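Local coordinates for histidinol-phosphatase (Bordetella pertussis, PDB 3FVV), which probably hydrolyses L-histidinol phosphate to L-histidinol and phosphate, as a magnesium-dependent phosphatase of the SerB family within the HAD-like superfamily, at residues Glu83-Arg86 and Asp87-Pro91; Leu93-Gln96 and Ala97-Val101. All coordinates share one frame; numbering follows the deposited sequence.

Contact 1: Glu83-Arg86 and Asp87-Pro91; sequences EFMR and DVIRP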
loop_
_atom_site.group_PDB
_atom_site.type_symbol
_atom_site.label_atom_id
_atom_site.label_comp_id
_atom_site.label_asym_id
_atom_site.label_seq_id
_atom_site.Cartn_x
_atom_site.Cartn_y
_atom_site.Cartn_z
ATOM N N GLU A 83 1.273 1.432 -18.589
ATOM C CA GLU A 83 1.346 2.833 -18.925
ATOM C C GLU A 83 1.356 3.697 -17.655
ATOM O O GLU A 83 2.037 4.683 -17.598
ATOM C CB GLU A 83 0.130 3.158 -19.828
ATOM C CG GLU A 83 -0.019 4.635 -20.182
ATOM C CD GLU A 83 -1.394 4.890 -20.886
ATOM O OE1 GLU A 83 -1.909 3.943 -21.546
ATOM O OE2 GLU A 83 -1.974 5.997 -20.710
ATOM N N PHE A 84 0.530 3.328 -16.673
ATOM C CA PHE A 84 0.477 3.945 -15.365
ATOM C C PHE A 84 1.835 3.885 -14.672
ATOM O O PHE A 84 2.264 4.854 -14.054
ATOM C CB PHE A 84 -0.595 3.238 -14.529
ATOM C CG PHE A 84 -0.700 3.689 -13.078
ATOM C CD1 PHE A 84 -1.095 4.992 -12.766
ATOM C CD2 PHE A 84 -0.491 2.813 -12.069
ATOM C CE1 PHE A 84 -1.244 5.424 -11.487
ATOM C CE2 PHE A 84 -0.631 3.216 -10.696
ATOM C CZ PHE A 84 -1.020 4.519 -10.415
ATOM N N MET A 85 2.482 2.736 -14.766
ATOM C CA MET A 85 3.787 2.606 -14.122
ATOM C C MET A 85 4.753 3.561 -14.775
ATOM O O MET A 85 5.438 4.312 -14.084
ATOM C CB MET A 85 4.366 1.192 -14.221
ATOM C CG MET A 85 3.762 0.207 -13.256
ATOM S SD MET A 85 4.055 0.514 -11.487
ATOM C CE MET A 85 5.828 0.082 -11.475
ATOM N N ARG A 86 4.751 3.577 -16.113
ATOM C CA ARG A 86 5.698 4.399 -16.889
ATOM C C ARG A 86 5.495 5.908 -16.705
ATOM O O ARG A 86 6.467 6.675 -16.698
ATOM C CB ARG A 86 5.537 4.010 -18.372
ATOM C CG ARG A 86 6.143 4.886 -19.374
ATOM C CD ARG A 86 5.821 4.451 -20.905
ATOM N NE ARG A 86 5.910 3.002 -20.971
ATOM C CZ ARG A 86 4.890 2.144 -21.152
ATOM N NH1 ARG A 86 3.653 2.532 -21.463
ATOM N NH2 ARG A 86 5.140 0.862 -21.088
ATOM N N ASP A 87 4.243 6.350 -16.596
ATOM C CA ASP A 87 3.893 7.794 -16.697
ATOM C C ASP A 87 3.631 8.395 -15.314
ATOM O O ASP A 87 3.779 9.583 -15.121
ATOM C CB ASP A 87 2.626 8.026 -17.555
ATOM C CG ASP A 87 2.853 7.712 -19.016
ATOM O OD1 ASP A 87 4.027 7.491 -19.343
ATOM O OD2 ASP A 87 1.895 7.694 -19.823
ATOM N N VAL A 88 3.212 7.582 -14.356
ATOM C CA VAL A 88 2.922 8.094 -13.019
ATOM C C VAL A 88 3.861 7.542 -11.939
ATOM O O VAL A 88 4.490 8.274 -11.212
ATOM C CB VAL A 88 1.451 7.783 -12.643
ATOM C CG1 VAL A 88 1.114 8.378 -11.216
ATOM C CG2 VAL A 88 0.525 8.323 -13.685
ATOM N N ILE A 89 3.960 6.234 -11.805
ATOM C CA ILE A 89 4.667 5.713 -10.657
ATOM C C ILE A 89 6.176 5.900 -10.820
ATOM O O ILE A 89 6.827 6.521 -9.952
ATOM C CB ILE A 89 4.304 4.242 -10.361
ATOM C CG1 ILE A 89 2.788 4.121 -10.039
ATOM C CG2 ILE A 89 5.134 3.704 -9.199
ATOM C CD1 ILE A 89 2.296 4.854 -8.763
ATOM N N ARG A 90 6.739 5.363 -11.897
ATOM C CA ARG A 90 8.194 5.375 -12.057
ATOM C C ARG A 90 8.857 6.733 -11.857
ATOM O O ARG A 90 9.841 6.821 -11.153
ATOM C CB ARG A 90 8.638 4.854 -13.410
ATOM C CG ARG A 90 8.582 3.443 -13.484
ATOM C CD ARG A 90 9.823 2.809 -14.099
ATOM N NE ARG A 90 9.819 1.436 -13.623
ATOM C CZ ARG A 90 10.645 0.947 -12.699
ATOM N NH1 ARG A 90 10.515 -0.308 -12.343
ATOM N NH2 ARG A 90 11.600 1.675 -12.143
ATOM N N PRO A 91 8.319 7.774 -12.465
ATOM C CA PRO A 91 8.993 9.043 -12.262
ATOM C C PRO A 91 8.852 9.597 -10.849
ATOM O O PRO A 91 9.434 10.616 -10.577
ATOM C CB PRO A 91 8.283 9.995 -13.224
ATOM C CG PRO A 91 7.587 9.102 -14.231
ATOM C CD PRO A 91 7.220 7.867 -13.447
#

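Contact 2: Leu93-Gln96 and Ala97-Val101; sequences LTVQ and AVDVV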
loop_
_atom_site.group_PDB
_atom_site.type_symbol
_atom_site.label_atom_id
_atom_site.label_comp_id
_atom_site.label_asym_id
_atom_site.label_seq_id
_atom_site.Cartn_x
_atom_site.Cartn_y
_atom_site.Cartn_z
ATOM N N LEU A 93 9.570 7.650 -8.245
ATOM C CA LEU A 93 10.517 6.897 -7.488
ATOM C C LEU A 93 11.720 7.781 -7.144
ATOM O O LEU A 93 12.281 8.418 -8.030
ATOM C CB LEU A 93 10.995 5.697 -8.278
ATOM C CG LEU A 93 10.446 4.361 -7.839
ATOM C CD1 LEU A 93 8.965 4.382 -7.827
ATOM C CD2 LEU A 93 11.020 3.313 -8.789
ATOM N N THR A 94 12.091 7.864 -5.875
ATOM C CA THR A 94 13.244 8.698 -5.460
ATOM C C THR A 94 14.338 7.772 -4.958
ATOM O O THR A 94 14.053 6.672 -4.418
ATOM C CB THR A 94 12.913 9.612 -4.320
ATOM O OG1 THR A 94 12.496 8.844 -3.142
ATOM C CG2 THR A 94 11.830 10.626 -4.744
ATOM N N VAL A 95 15.568 8.235 -5.104
ATOM C CA VAL A 95 16.714 7.532 -4.609
ATOM C C VAL A 95 16.633 7.304 -3.093
ATOM O O VAL A 95 17.024 6.220 -2.637
ATOM C CB VAL A 95 18.084 8.180 -5.045
ATOM C CG1 VAL A 95 18.326 9.453 -4.312
ATOM C CG2 VAL A 95 19.228 7.164 -4.784
ATOM N N GLN A 96 16.111 8.265 -2.332
ATOM C CA GLN A 96 15.904 8.075 -0.900
ATOM C C GLN A 96 14.998 6.888 -0.571
ATOM O O GLN A 96 15.324 6.120 0.302
ATOM C CB GLN A 96 15.339 9.323 -0.176
ATOM C CG GLN A 96 16.353 10.432 0.003
ATOM C CD GLN A 96 16.807 10.958 -1.326
ATOM O OE1 GLN A 96 15.951 11.274 -2.184
ATOM N NE2 GLN A 96 18.157 10.987 -1.558
ATOM N N ALA A 97 13.825 6.796 -1.192
ATOM C CA ALA A 97 12.923 5.655 -0.970
ATOM C C ALA A 97 13.576 4.353 -1.417
ATOM O O ALA A 97 13.499 3.350 -0.714
ATOM C CB ALA A 97 11.524 5.871 -1.687
ATOM N N VAL A 98 14.217 4.340 -2.584
ATOM C CA VAL A 98 14.879 3.131 -3.062
ATOM C C VAL A 98 15.929 2.673 -2.069
ATOM O O VAL A 98 16.030 1.462 -1.770
ATOM C CB VAL A 98 15.500 3.305 -4.484
ATOM C CG1 VAL A 98 16.373 2.061 -4.872
ATOM C CG2 VAL A 98 14.410 3.508 -5.488
ATOM N N ASP A 99 16.679 3.643 -1.534
ATOM C CA ASP A 99 17.804 3.349 -0.646
ATOM C C ASP A 99 17.371 2.827 0.726
ATOM O O ASP A 99 18.031 2.009 1.266
ATOM C CB ASP A 99 18.687 4.566 -0.468
ATOM C CG ASP A 99 19.708 4.735 -1.590
ATOM O OD1 ASP A 99 19.926 3.773 -2.320
ATOM O OD2 ASP A 99 20.380 5.770 -1.665
ATOM N N VAL A 100 16.237 3.294 1.259
ATOM C CA VAL A 100 15.696 2.772 2.526
ATOM C C VAL A 100 15.393 1.281 2.368
ATOM O O VAL A 100 15.811 0.440 3.204
ATOM C CB VAL A 100 14.524 3.683 3.051
ATOM C CG1 VAL A 100 13.210 2.989 3.183
ATOM C CG2 VAL A 100 14.893 4.244 4.387
ATOM N N VAL A 101 14.774 0.935 1.254
ATOM C CA VAL A 101 14.532 -0.455 0.955
ATOM C C VAL A 101 15.824 -1.224 0.714
ATOM O O VAL A 101 16.077 -2.245 1.325
ATOM C CB VAL A 101 13.547 -0.605 -0.216
ATOM C CG1 VAL A 101 13.291 -2.073 -0.471
ATOM C CG2 VAL A 101 12.228 0.121 0.129
#

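Contact 1: Glu83-Arg86 and Asp87-Pro91
F84 meets V88 and I89 with different parts of its ring. CG1 of I89 lies over one face as a CH-pi contact, 4.0 Å from the ring centroid and 28° off the normal; CD1 of I89 closes on CZ of F84. I89 CG1 is set beside its own backbone N (chi1 -61°), which aims this branch at the ring. CB of V88 approaches CE1 of F84 obliquely, at 3.8 Å. One residue on, the bent chain of M85 brings SD to 3.9 Å from CB of I89. W24 and H81 meet the F84 ring edge-to-face, while I125 of helix 119-128 touches both M85 and I89.

Charged groups lie on another side. OE2 of E83 and OD2 of D87, both acidic, stand 4.3 Å apart, a proximity of like charges that is probably unfavourable if both are ionised. OE1 of E83 is in a salt bridge with R33, which probably eases the repulsion.

The backbone bonds change spacing along the stretch. D87 N still bonds four residues back, to E83 O, but F84 O accepts from both V88 N (2.9 Å) and I89 N (3.1 Å). R90 N then reaches five residues back to M85 O, at 2.8 Å and an N-H...O angle of 168°. P91 has no N-H to offer, and its CD sits 3.5 Å from R86 O. Such a shift from i-to-i+4 to i-to-i+5 bonding marks a pi-type turn, here in the last part of helix 74-89, against helices 20-30 and 119-128.

Contact 2: Leu93-Gln96 and Ala97-Val101
An N-cap opens helix 95-106, with T94 at the N-cap position and the N-H of A97, three residues on, as its donor. OG1 of T94 accepts from A97 N at 3.1 Å, with an N-H...O angle of 166°. The hydroxyl reaches that position because chi1 of 60° swings OG1 between the backbone N and the carbonyl carbon, directing it along the helix toward the first turn. CB of A97 comes to 3.4 Å from the same OG1, an ordinary contact beside the capping bond.

T94 accepts twice. Its OG1 takes A97 N, an N-H for which no earlier helical turn supplies a carbonyl, and side-chain capping is a common solution for such a group. Its carbonyl takes V98 N as the first regular helix bond, T94 O lying 3.0 Å from V98 N, with the donor in the carbonyl plane. In sequence order this helix leads into strand 110-115, which pairs in parallel with strand 5-9 in the central sheet of the HAD-like core.

The same four-residue spacing continues with D99 N to V95 O (2.8 Å) and V100 N to Q96 O (3.1 Å). V98 turns CG2 back over T94 O, 3.4 Å away. On the outward side V95 and D99 lie alongside each other and point the same way; CG2 of V95 meets OD2 of D99 at 3.6 Å, an apolar methyl flanking a carboxylate oxygen. Beside the cap, F224 touches the T94 side chain, and L93 packs on L16.

Contacts 1 and 2 follow in series along the chain, their centres about 16 Å apart, and apart from adjoining in sequence they do not touch. Contact 1 includes the pi-type turn late in helix 74-89, contact 2 the capped start of helix 95-106; S92 sits between them, its OG hydrogen-bonded to I89 O. L16 links the two sides, touching I89 of contact 1 and L93 of contact 2. By the usual topology of HAD phosphatases with a helical cap inserted after the first core strand, this junction is consistent with the chain's return from cap to core. Each centre is about 16 Å from the chain centre.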